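Local coordinates for protein amidohydrolase (Brucella melitensis biovar Abortus, PDB 4F0L) that probably catalyses a metal-dependent deamination as a member of the amidohydrolase family, with one iron(III) ion bound in its TIM-barrel domain, at residues A120-V125 against I334-E339; V242-K247 against L276-H281; P301-N306 against G327-V332. One frame throughout, in Å; residues are numbered along the deposited sequence.

Contact 1: residues A120-V125 against I334-E339; sequences AGFTRV and IGIGDE
I336, in the first turn of helix 336-351, and F122, at the start of strand 122-129, show how one branched side chain can pack across a ring and on to the backbone beyond it. The CB of I336 leads to CG1, which lies over a face of the F122 ring, 3.8 Å from the ring centroid and 20° off the normal: a CH-pi contact displaced toward the rim, so that its closest ring atom is CZ. The chain then continues extended (chi2 175°), and the methyl CD1 moves on to the backbone where helix 103-119 gives way to strand 122-129. There CD1 meets A120 O at 3.4 Å and G121 O at 3.6 Å. F122 and I336 thus slide past each other in opposite directions, each reaching toward the other's backbone. G121, with its positive phi of 98°, ends the preceding helix in a Schellman motif, and this turn brings both carbonyls to the isoleucine tip. A second, apolar patch forms where A120 CB approaches I334 CG2 at 4.0 Å; I334 CG2 also reaches F122 CE2. One water bridges the backbones, donating to A120 O at 2.6 Å and accepting from I336 N at 2.9 Å. It satisfies an amide of the first helical turn, just after the N-cap residue G335. Around this junction, M61 of the adjacent parallel strand 56-66 packs on both F122 and I336, while L113 and D116 of helix 103-119 touch I334, so the loop leading into helix 336-351 rests on helix 103-119, while the first turn rests on strands 56-66 and 122-129.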
ATOM      1  N   ALA B 120      -4.478  -0.358 -14.097  1.00 11.14           N
ATOM      2  CA  ALA B 120      -4.948  -0.281 -12.744  1.00 11.08           C
ATOM      3  C   ALA B 120      -6.479  -0.018 -12.667  1.00 11.09           C
ATOM      4  O   ALA B 120      -7.017   0.044 -11.563  1.00 11.17           O
ATOM      5  CB  ALA B 120      -4.186   0.823 -12.004  1.00 10.77           C
ATOM      6  N   GLY B 121      -7.148   0.191 -13.804  1.00 10.82           N
ATOM      7  CA  GLY B 121      -8.600   0.347 -13.809  1.00 11.07           C
ATOM      8  C   GLY B 121      -9.066   1.801 -13.832  1.00 10.80           C
ATOM      9  O   GLY B 121     -10.245   2.083 -13.558  1.00 10.97           O
ATOM     10  N   PHE B 122      -8.152   2.747 -14.077  1.00 10.43           N
ATOM     11  CA  PHE B 122      -8.552   4.134 -14.263  1.00 10.20           C
ATOM     12  C   PHE B 122      -8.849   4.338 -15.739  1.00 10.57           C
ATOM     13  O   PHE B 122      -8.004   4.021 -16.580  1.00 10.53           O
ATOM     14  CB  PHE B 122      -7.427   5.101 -13.884  1.00 10.01           C
ATOM     15  CG  PHE B 122      -7.061   5.090 -12.439  1.00 10.02           C
ATOM     16  CD1 PHE B 122      -7.803   5.800 -11.519  1.00 10.15           C
ATOM     17  CD2 PHE B 122      -5.914   4.409 -11.999  1.00 10.01           C
ATOM     18  CE1 PHE B 122      -7.414   5.852 -10.191  1.00 10.29           C
ATOM     19  CE2 PHE B 122      -5.537   4.434 -10.687  1.00 10.12           C
ATOM     20  CZ  PHE B 122      -6.289   5.156  -9.773  1.00 10.38           C
ATOM     21  N   THR B 123     -10.016   4.907 -16.061  1.00 10.84           N
ATOM     22  CA  THR B 123     -10.486   5.059 -17.446  1.00 11.28           C
ATOM     23  C   THR B 123     -10.447   6.490 -17.994  1.00 11.79           C
ATOM     24  O   THR B 123     -10.696   6.721 -19.192  1.00 11.87           O
ATOM     25  CB  THR B 123     -11.908   4.524 -17.582  1.00 11.64           C
ATOM     26  OG1 THR B 123     -12.760   5.082 -16.558  1.00 11.59           O
ATOM     27  CG2 THR B 123     -11.894   2.981 -17.452  1.00 11.61           C
ATOM     28  N   ARG B 124     -10.121   7.450 -17.131  1.00 11.78           N
ATOM     29  CA  ARG B 124      -9.993   8.867 -17.519  1.00 12.22           C
ATOM     30  C   ARG B 124      -8.944   9.484 -16.654  1.00 11.92           C
ATOM     31  O   ARG B 124      -8.805   9.093 -15.493  1.00 11.66           O
ATOM     32  CB  ARG B 124     -11.314   9.660 -17.370  1.00 12.92           C
ATOM     33  CG  ARG B 124     -11.212  11.138 -17.703  1.00 13.02           C
ATOM     34  CD  ARG B 124     -12.571  11.826 -17.685  1.00 13.60           C
ATOM     35  NE  ARG B 124     -13.412  11.363 -18.785  1.00 14.24           N
ATOM     36  CZ  ARG B 124     -13.555  11.975 -19.958  1.00 14.75           C
ATOM     37  NH1 ARG B 124     -12.902  13.104 -20.235  1.00 14.90           N
ATOM     38  NH2 ARG B 124     -14.368  11.450 -20.872  1.00 15.52           N
ATOM     39  N   VAL B 125      -8.215  10.440 -17.209  1.00 11.90           N
ATOM     40  CA  VAL B 125      -7.245  11.146 -16.430  1.00 12.32           C
ATOM     41  C   VAL B 125      -7.503  12.629 -16.479  1.00 12.57           C
ATOM     42  O   VAL B 125      -7.880  13.178 -17.516  1.00 12.39           O
ATOM     43  CB  VAL B 125      -5.778  10.818 -16.848  1.00 12.71           C
ATOM     44  CG1 VAL B 125      -5.501  11.205 -18.303  1.00 12.71           C
ATOM     45  CG2 VAL B 125      -4.802  11.506 -15.863  1.00 12.43           C
ATOM     46  N   ILE B 334       0.917   3.665  -8.796  1.00 12.85           N
ATOM     47  CA  ILE B 334      -0.369   3.732  -9.502  1.00 12.66           C
ATOM     48  C   ILE B 334      -1.287   2.568  -9.052  1.00 12.68           C
ATOM     49  O   ILE B 334      -0.946   1.439  -9.262  1.00 13.02           O
ATOM     50  CB  ILE B 334      -0.193   3.633 -11.048  1.00 12.88           C
ATOM     51  CG1 ILE B 334       0.833   4.642 -11.588  1.00 12.77           C
ATOM     52  CG2 ILE B 334      -1.558   3.803 -11.740  1.00 12.76           C
ATOM     53  CD1 ILE B 334       0.596   6.099 -11.171  1.00 12.43           C
ATOM     54  N   GLY B 335      -2.417   2.867  -8.408  1.00 12.39           N
ATOM     55  CA  GLY B 335      -3.355   1.831  -8.003  1.00 12.76           C
ATOM     56  C   GLY B 335      -4.610   2.343  -7.326  1.00 12.62           C
ATOM     57  O   GLY B 335      -4.553   3.245  -6.495  1.00 12.99           O
ATOM     58  N   ILE B 336      -5.758   1.783  -7.688  1.00 12.72           N
ATOM     59  CA  ILE B 336      -7.024   2.190  -7.043  1.00 12.32           C
ATOM     60  C   ILE B 336      -7.006   1.666  -5.623  1.00 12.62           C
ATOM     61  O   ILE B 336      -7.346   2.386  -4.706  1.00 12.76           O
ATOM     62  CB  ILE B 336      -8.258   1.648  -7.807  1.00 12.33           C
ATOM     63  CG1 ILE B 336      -8.394   2.326  -9.185  1.00 12.15           C
ATOM     64  CG2 ILE B 336      -9.501   1.763  -6.944  1.00 12.33           C
ATOM     65  CD1 ILE B 336      -9.505   1.802 -10.082  1.00 12.78           C
ATOM     66  N   GLY B 337      -6.635   0.412  -5.447  1.00 12.98           N
ATOM     67  CA  GLY B 337      -6.528  -0.169  -4.099  1.00 13.67           C
ATOM     68  C   GLY B 337      -5.544   0.604  -3.225  1.00 14.12           C
ATOM     69  O   GLY B 337      -5.812   0.924  -2.062  1.00 14.57           O
ATOM     70  N   ASP B 338      -4.412   0.961  -3.807  1.00 14.07           N
ATOM     71  CA  ASP B 338      -3.405   1.702  -3.086  1.00 14.13           C
ATOM     72  C   ASP B 338      -3.916   3.036  -2.550  1.00 13.29           C
ATOM     73  O   ASP B 338      -3.674   3.352  -1.392  1.00 12.61           O
ATOM     74  CB  ASP B 338      -2.183   1.895  -3.967  1.00 14.69           C
ATOM     75  CG  ASP B 338      -1.594   0.570  -4.397  1.00 15.86           C
ATOM     76  OD1 ASP B 338      -0.856  -0.056  -3.624  1.00 17.63           O
ATOM     77  OD2 ASP B 338      -1.923   0.131  -5.485  1.00 16.13           O
ATOM     78  N   GLU B 339      -4.609   3.798  -3.397  1.00 12.46           N
ATOM     79  CA  GLU B 339      -5.130   5.071  -2.992  1.00 12.37           C
ATOM     80  C   GLU B 339      -6.252   4.984  -1.955  1.00 12.74           C
ATOM     81  O   GLU B 339      -6.249   5.700  -0.930  1.00 12.62           O
ATOM     82  CB  GLU B 339      -5.615   5.880  -4.189  1.00 11.98           C
ATOM     83  CG  GLU B 339      -4.521   6.206  -5.181  1.00 12.15           C
ATOM     84  CD  GLU B 339      -3.521   7.266  -4.735  1.00 11.97           C
ATOM     85  OE1 GLU B 339      -3.691   7.823  -3.650  1.00 12.67           O
ATOM     86  OE2 GLU B 339      -2.536   7.527  -5.484  1.00 12.60           O
TER
HETATM   87  O   HOH W   1      -5.921  -0.604  -9.300  1.00 10.45           O

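Contact 2: residues V242-K247 against L276-H281; sequences VAEQVK and LIHATH
V242 and H278 pair as a parallel bridge with their CA atoms 6.3 Å apart, after which both chains leave the sheet and stay side by side, A243 lying beside A279 and E244 beside T280. These are the ends of strands 238-242 and 274-276, neighbours in the TIM barrel of the amidohydrolase family. V242 N donates to I277 O at 3.1 Å in a nearly straight bond (177°) lying in the carbonyl plane. Further along, A243 O receives H281 N at 3.0 Å, again in the carbonyl plane, and a weak second bond from T280 N, so one oxygen holds two successive amides of the opposing loop. On the flank turned to helix 260-267, V242 CG1 presses on L276 CB at 3.5 Å. Two imidazoles carry the rest, one under a carboxylate and one under a methyl. E244, fully extended from a CG anti to its own N (chi1 -176°), runs across H278: CG lies over the imidazole face, and the carboxylate follows with its plane 23° from that of the ring. E244 OE2 lies close to H278 NE2 but over the ring, not placed to hydrogen-bond with it. The polar grip on H278 comes from E304, whose OE2 is hydrogen-bonded to ND1; I277 CG2 covers the opposite face. H278 thus stands beside the iron site, its side chain about 4 Å from the metal at the nearest atoms and touching D329. H281 is sandwiched between its neighbour T280 CG2 and V246 from the start of helix 246-256, while its NE2 is hydrogen-bonded to D309 O. V246 CG2 makes a CH-pi contact, 3.8 Å from the H281 ring centroid and nearest to CE1, at 3.5 Å.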
ATOM      1  N   VAL B 242      -5.004  23.413  -3.142  1.00 19.41           N
ATOM      2  CA  VAL B 242      -5.210  24.265  -1.985  1.00 20.02           C
ATOM      3  C   VAL B 242      -5.010  23.548  -0.621  1.00 19.93           C
ATOM      4  O   VAL B 242      -5.431  22.400  -0.413  1.00 20.16           O
ATOM      5  CB  VAL B 242      -6.588  24.988  -2.093  1.00 20.65           C
ATOM      6  CG1 VAL B 242      -7.735  23.998  -2.088  1.00 20.73           C
ATOM      7  CG2 VAL B 242      -6.735  25.972  -0.968  1.00 21.44           C
ATOM      8  N   ALA B 243      -4.337  24.234   0.312  1.00 20.06           N
ATOM      9  CA  ALA B 243      -4.224  23.758   1.690  1.00 20.18           C
ATOM     10  C   ALA B 243      -3.518  22.387   1.848  1.00 19.86           C
ATOM     11  O   ALA B 243      -3.804  21.625   2.776  1.00 18.40           O
ATOM     12  CB  ALA B 243      -5.595  23.741   2.335  1.00 19.95           C
ATOM     13  N   GLU B 244      -2.556  22.118   0.973  1.00 19.88           N
ATOM     14  CA  GLU B 244      -1.834  20.840   0.984  1.00 21.13           C
ATOM     15  C   GLU B 244      -0.865  20.698   2.169  1.00 21.76           C
ATOM     16  O   GLU B 244      -0.805  19.615   2.802  1.00 21.49           O
ATOM     17  CB  GLU B 244      -1.077  20.588  -0.339  1.00 21.02           C
ATOM     18  CG  GLU B 244      -0.404  19.208  -0.353  1.00 20.74           C
ATOM     19  CD  GLU B 244       0.419  18.911  -1.606  1.00 21.33           C
ATOM     20  OE1 GLU B 244       0.985  17.793  -1.727  1.00 20.84           O
ATOM     21  OE2 GLU B 244       0.493  19.780  -2.489  1.00 22.72           O
ATOM     22  N   GLN B 245      -0.134  21.777   2.472  1.00 23.82           N
ATOM     23  CA  GLN B 245       0.914  21.790   3.514  1.00 25.62           C
ATOM     24  C   GLN B 245       0.600  22.857   4.579  1.00 26.79           C
ATOM     25  O   GLN B 245       0.009  23.891   4.253  1.00 25.99           O
ATOM     26  CB  GLN B 245       2.287  22.103   2.888  1.00 28.85           C
ATOM     27  CG  GLN B 245       2.698  21.160   1.759  1.00 32.49           C
ATOM     28  CD  GLN B 245       4.088  21.384   1.159  1.00 37.40           C
ATOM     29  OE1 GLN B 245       4.253  22.210   0.265  1.00 41.35           O
ATOM     30  NE2 GLN B 245       5.079  20.569   1.589  1.00 38.35           N
ATOM     31  N   VAL B 246       0.996  22.615   5.838  1.00 25.87           N
ATOM     32  CA  VAL B 246       0.746  23.571   6.930  1.00 26.88           C
ATOM     33  C   VAL B 246       1.375  24.933   6.628  1.00 27.01           C
ATOM     34  O   VAL B 246       0.781  25.978   6.934  1.00 27.95           O
ATOM     35  CB  VAL B 246       1.249  23.025   8.290  1.00 28.43           C
ATOM     36  CG1 VAL B 246       1.408  24.143   9.332  1.00 28.74           C
ATOM     37  CG2 VAL B 246       0.301  21.932   8.777  1.00 27.66           C
ATOM     38  N   LYS B 247       2.547  24.940   5.990  1.00 26.88           N
ATOM     39  CA  LYS B 247       3.233  26.204   5.714  1.00 27.41           C
ATOM     40  C   LYS B 247       2.360  27.092   4.844  1.00 27.76           C
ATOM     41  O   LYS B 247       2.345  28.308   5.049  1.00 28.39           O
ATOM     42  CB  LYS B 247       4.618  25.991   5.076  1.00 27.02           C
ATOM     43  N   LEU B 276     -10.951  20.962  -5.601  1.00 16.91           N
ATOM     44  CA  LEU B 276      -9.877  21.530  -4.790  1.00 17.25           C
ATOM     45  C   LEU B 276      -8.994  20.381  -4.466  1.00 16.81           C
ATOM     46  O   LEU B 276      -9.408  19.450  -3.785  1.00 16.96           O
ATOM     47  CB  LEU B 276     -10.413  22.172  -3.508  1.00 17.32           C
ATOM     48  CG  LEU B 276     -11.544  23.187  -3.628  1.00 17.94           C
ATOM     49  CD1 LEU B 276     -11.766  23.916  -2.288  1.00 17.36           C
ATOM     50  CD2 LEU B 276     -11.310  24.144  -4.784  1.00 17.71           C
ATOM     51  N   ILE B 277      -7.778  20.434  -4.979  1.00 16.67           N
ATOM     52  CA  ILE B 277      -6.822  19.334  -4.851  1.00 16.06           C
ATOM     53  C   ILE B 277      -6.167  19.356  -3.451  1.00 16.39           C
ATOM     54  O   ILE B 277      -5.716  20.401  -2.963  1.00 15.99           O
ATOM     55  CB  ILE B 277      -5.744  19.387  -5.958  1.00 15.57           C
ATOM     56  CG1 ILE B 277      -6.404  19.548  -7.336  1.00 16.20           C
ATOM     57  CG2 ILE B 277      -4.883  18.109  -5.939  1.00 15.60           C
ATOM     58  CD1 ILE B 277      -7.293  18.365  -7.723  1.00 15.36           C
ATOM     59  N   HIS B 278      -6.130  18.181  -2.822  1.00 16.31           N
ATOM     60  CA  HIS B 278      -5.670  18.006  -1.431  1.00 16.92           C
ATOM     61  C   HIS B 278      -6.652  18.492  -0.401  1.00 17.15           C
ATOM     62  O   HIS B 278      -7.310  17.660   0.276  1.00 16.72           O
ATOM     63  CB  HIS B 278      -4.249  18.560  -1.196  1.00 17.26           C
ATOM     64  CG  HIS B 278      -3.249  18.068  -2.207  1.00 17.66           C
ATOM     65  ND1 HIS B 278      -3.004  16.759  -2.394  1.00 17.31           N
ATOM     66  CD2 HIS B 278      -2.456  18.761  -3.130  1.00 18.50           C
ATOM     67  CE1 HIS B 278      -2.089  16.607  -3.372  1.00 17.40           C
ATOM     68  NE2 HIS B 278      -1.768  17.840  -3.840  1.00 18.36           N
ATOM     69  N   ALA B 279      -6.774  19.818  -0.248  1.00 17.65           N
ATOM     70  CA  ALA B 279      -7.646  20.394   0.771  1.00 18.22           C
ATOM     71  C   ALA B 279      -7.365  19.689   2.099  1.00 18.42           C
ATOM     72  O   ALA B 279      -8.285  19.401   2.855  1.00 18.81           O
ATOM     73  CB  ALA B 279      -9.111  20.221   0.396  1.00 18.21           C
ATOM     74  N   THR B 280      -6.076  19.450   2.381  1.00 18.22           N
ATOM     75  CA  THR B 280      -5.666  18.582   3.481  1.00 17.71           C
ATOM     76  C   THR B 280      -5.808  19.236   4.857  1.00 19.76           C
ATOM     77  O   THR B 280      -6.154  18.544   5.822  1.00 20.46           O
ATOM     78  CB  THR B 280      -4.217  18.134   3.298  1.00 17.44           C
ATOM     79  OG1 THR B 280      -4.077  17.620   1.962  1.00 15.83           O
ATOM     80  CG2 THR B 280      -3.796  17.093   4.374  1.00 16.54           C
ATOM     81  N   HIS B 281      -5.559  20.535   4.946  1.00 20.13           N
ATOM     82  CA  HIS B 281      -5.620  21.232   6.212  1.00 22.48           C
ATOM     83  C   HIS B 281      -6.783  22.183   6.181  1.00 22.58           C
ATOM     84  O   HIS B 281      -6.676  23.333   5.719  1.00 23.57           O
ATOM     85  CB  HIS B 281      -4.289  21.943   6.516  1.00 23.52           C
ATOM     86  CG  HIS B 281      -3.102  21.013   6.489  1.00 23.66           C
ATOM     87  ND1 HIS B 281      -2.716  20.290   7.562  1.00 24.58           N
ATOM     88  CD2 HIS B 281      -2.265  20.643   5.449  1.00 22.94           C
ATOM     89  CE1 HIS B 281      -1.673  19.503   7.230  1.00 23.42           C
ATOM     90  NE2 HIS B 281      -1.393  19.716   5.939  1.00 23.64           N
TER

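Contact 3: residues P301-N306 against G327-V332; sequences PVTEAN and GSDSNV. With FE (Fe (III) ion), chain E.
The iron site of the barrel takes its aspartate from this contact: D329, on the loop after strand 323-326, packs against T303 of the short helix 301-306. D329 OD1 binds the iron at 2.4 Å; H65, H67, H241 and two waters complete the coordination. The second carboxylate oxygen, OD2, lies against the helix, where T303 CG2 meets it at 3.3 Å, the two side chains crossing at about a right angle. T303 divides its work between its branches. With OG1 beside the backbone N and anti to the carbonyl carbon (chi1 -64°), the methyl faces the carboxylate, while OG1 and S330 OG share a hydrogen bond of 2.9 Å. V332 N makes a weak bond to S330 OG. Two further waters extend the seam: one accepts from T303 N at 2.9 Å and donates to G327 O, while the other donates to N306 OD1 and is hydrogen-bonded to S330 OG. V302 CG1 against V332 CG1, 3.9 Å apart, supplies the apolar end. N306 also carries the contact to the dimer interface, since its side chain is hydrogen-bonded to Y345 and R354 of the second subunit. A mononuclear metal held by an HxH pair, a further histidine and an aspartate, grouped at the ends of barrel strands and in the loops just after them, is characteristic of the deaminase-like branch of the amidohydrolase superfamily.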
ATOM      1  N   PRO B 301      -4.117  10.356  -1.907  1.00 14.39           N
ATOM      2  CA  PRO B 301      -3.647   9.832  -0.636  1.00 13.99           C
ATOM      3  C   PRO B 301      -2.206   9.281  -0.635  1.00 14.19           C
ATOM      4  O   PRO B 301      -1.453   9.530   0.322  1.00 13.69           O
ATOM      5  CB  PRO B 301      -4.667   8.732  -0.291  1.00 14.17           C
ATOM      6  CG  PRO B 301      -5.890   9.055  -1.070  1.00 14.23           C
ATOM      7  CD  PRO B 301      -5.446   9.802  -2.301  1.00 14.13           C
ATOM      8  N   VAL B 302      -1.839   8.534  -1.679  1.00 13.86           N
ATOM      9  CA  VAL B 302      -0.474   8.014  -1.771  1.00 14.02           C
ATOM     10  C   VAL B 302       0.555   9.107  -1.889  1.00 13.85           C
ATOM     11  O   VAL B 302       1.545   9.079  -1.169  1.00 13.80           O
ATOM     12  CB  VAL B 302      -0.336   6.993  -2.898  1.00 14.53           C
ATOM     13  CG1 VAL B 302       1.134   6.662  -3.224  1.00 14.74           C
ATOM     14  CG2 VAL B 302      -1.138   5.766  -2.453  1.00 15.05           C
ATOM     15  N   THR B 303       0.321  10.088  -2.749  1.00 13.42           N
ATOM     16  CA  THR B 303       1.253  11.209  -2.871  1.00 13.55           C
ATOM     17  C   THR B 303       1.318  12.019  -1.588  1.00 13.97           C
ATOM     18  O   THR B 303       2.394  12.402  -1.143  1.00 14.22           O
ATOM     19  CB  THR B 303       0.929  12.122  -4.080  1.00 13.39           C
ATOM     20  OG1 THR B 303       1.089  11.368  -5.287  1.00 12.79           O
ATOM     21  CG2 THR B 303       1.902  13.353  -4.155  1.00 13.62           C
ATOM     22  N   GLU B 304       0.176  12.249  -0.950  1.00 14.27           N
ATOM     23  CA  GLU B 304       0.137  13.015   0.292  1.00 14.36           C
ATOM     24  C   GLU B 304       0.957  12.304   1.390  1.00 14.70           C
ATOM     25  O   GLU B 304       1.642  12.944   2.199  1.00 14.44           O
ATOM     26  CB  GLU B 304      -1.331  13.243   0.737  1.00 14.74           C
ATOM     27  CG  GLU B 304      -2.041  14.346  -0.066  1.00 14.78           C
ATOM     28  CD  GLU B 304      -3.549  14.181  -0.174  1.00 14.90           C
ATOM     29  OE1 GLU B 304      -4.154  13.524   0.689  1.00 16.32           O
ATOM     30  OE2 GLU B 304      -4.145  14.720  -1.129  1.00 14.51           O
ATOM     31  N   ALA B 305       0.855  10.976   1.440  1.00 14.11           N
ATOM     32  CA  ALA B 305       1.694  10.192   2.378  1.00 14.45           C
ATOM     33  C   ALA B 305       3.179  10.297   2.007  1.00 15.11           C
ATOM     34  O   ALA B 305       4.024  10.491   2.877  1.00 14.92           O
ATOM     35  CB  ALA B 305       1.288   8.726   2.358  1.00 13.96           C
ATOM     36  N   ASN B 306       3.493  10.101   0.714  1.00 14.93           N
ATOM     37  CA  ASN B 306       4.868  10.131   0.245  1.00 15.65           C
ATOM     38  C   ASN B 306       5.493  11.511   0.527  1.00 16.65           C
ATOM     39  O   ASN B 306       6.702  11.630   0.765  1.00 17.13           O
ATOM     40  CB  ASN B 306       4.910   9.770  -1.247  1.00 15.68           C
ATOM     41  CG  ASN B 306       6.296   9.853  -1.826  1.00 16.27           C
ATOM     42  OD1 ASN B 306       6.758  10.950  -2.200  1.00 17.03           O
ATOM     43  ND2 ASN B 306       6.986   8.717  -1.877  1.00 16.40           N
ATOM     44  N   GLY B 327      -6.579  10.941  -7.180  1.00 11.95           N
ATOM     45  CA  GLY B 327      -5.580  11.167  -8.190  1.00 12.23           C
ATOM     46  C   GLY B 327      -4.203  10.675  -7.793  1.00 12.36           C
ATOM     47  O   GLY B 327      -3.770  10.850  -6.656  1.00 12.86           O
ATOM     48  N   SER B 328      -3.496  10.099  -8.759  1.00 12.68           N
ATOM     49  CA  SER B 328      -2.144   9.577  -8.517  1.00 12.97           C
ATOM     50  C   SER B 328      -1.096  10.693  -8.353  1.00 13.30           C
ATOM     51  O   SER B 328      -0.040  10.472  -7.774  1.00 13.04           O
ATOM     52  CB  SER B 328      -1.753   8.666  -9.659  1.00 13.00           C
ATOM     53  OG  SER B 328      -2.574   7.517  -9.692  1.00 13.43           O
ATOM     54  N   ASP B 329      -1.386  11.862  -8.909  1.00 13.65           N
ATOM     55  CA  ASP B 329      -0.683  13.127  -8.568  1.00 14.48           C
ATOM     56  C   ASP B 329       0.794  13.063  -8.968  1.00 14.16           C
ATOM     57  O   ASP B 329       1.109  13.348 -10.138  1.00 14.46           O
ATOM     58  CB  ASP B 329      -0.906  13.492  -7.092  1.00 14.90           C
ATOM     59  CG  ASP B 329      -0.303  14.868  -6.699  1.00 16.58           C
ATOM     60  OD1 ASP B 329       0.206  15.603  -7.576  1.00 18.25           O
ATOM     61  OD2 ASP B 329      -0.373  15.241  -5.515  1.00 17.80           O
ATOM     62  N   SER B 330       1.682  12.701  -8.041  1.00 14.11           N
ATOM     63  CA  SER B 330       3.120  12.587  -8.345  1.00 14.78           C
ATOM     64  C   SER B 330       3.377  11.368  -9.178  1.00 14.51           C
ATOM     65  O   SER B 330       4.466  11.203  -9.776  1.00 14.44           O
ATOM     66  CB  SER B 330       3.989  12.501  -7.064  1.00 15.26           C
ATOM     67  OG  SER B 330       3.790  11.261  -6.384  1.00 15.49           O
ATOM     68  N   ASN B 331       2.377  10.487  -9.221  1.00 13.97           N
ATOM     69  CA  ASN B 331       2.483   9.258 -10.038  1.00 14.04           C
ATOM     70  C   ASN B 331       3.613   8.343  -9.574  1.00 14.12           C
ATOM     71  O   ASN B 331       4.165   7.518 -10.360  1.00 14.64           O
ATOM     72  CB  ASN B 331       2.566   9.610 -11.524  1.00 14.57           C
ATOM     73  CG  ASN B 331       1.244  10.241 -12.036  1.00 14.93           C
ATOM     74  OD1 ASN B 331       0.193   9.721 -11.772  1.00 15.53           O
ATOM     75  ND2 ASN B 331       1.315  11.342 -12.770  1.00 15.20           N
ATOM     76  N   VAL B 332       3.939   8.427  -8.279  1.00 13.97           N
ATOM     77  CA  VAL B 332       4.984   7.550  -7.684  1.00 13.99           C
ATOM     78  C   VAL B 332       4.546   6.080  -7.674  1.00 14.10           C
ATOM     79  O   VAL B 332       5.379   5.143  -7.877  1.00 14.81           O
ATOM     80  CB  VAL B 332       5.404   8.009  -6.264  1.00 13.96           C
ATOM     81  CG1 VAL B 332       4.220   8.000  -5.246  1.00 13.40           C
ATOM     82  CG2 VAL B 332       6.553   7.156  -5.739  1.00 14.20           C
TER
HETATM   83 FE    FE E 501      -0.456  17.942  -7.713  1.00 32.76          FE
HETATM   84  O   HOH W   2      -1.544   9.875  -4.971  1.00 12.28           O
HETATM   85  O   HOH W   3       6.357  11.713  -4.930  1.00 19.69           O
HETATM   86  O   HOH W   4      -0.223  17.739  -5.560  1.00 25.98           O
HETATM   87  O   HOH W   5       1.708  18.418  -7.192  1.00 32.69           O

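All three contacts lie in the amidohydrolase barrel. Along the chain, contact 2 closes before contact 3 opens, and both are nested within the long loop closed by contact 1. Contact 3 is the middle member, its centre about 11 Å from that of contact 1 and about 13 Å from that of contact 2; contacts 1 and 2 do not touch, their centres being about 22 Å apart. E339 OE1 reaches V302 N at 2.8 Å, joining helix 336-351 to helix 301-306, while E304 of the latter helix faces contact 2. Helix 301-306 therefore connects both neighbours, and the metal-binding loop at D329 is set between the packing of helix 336-351 on strand 122-129 on one side and the ends of two parallel strands on the other.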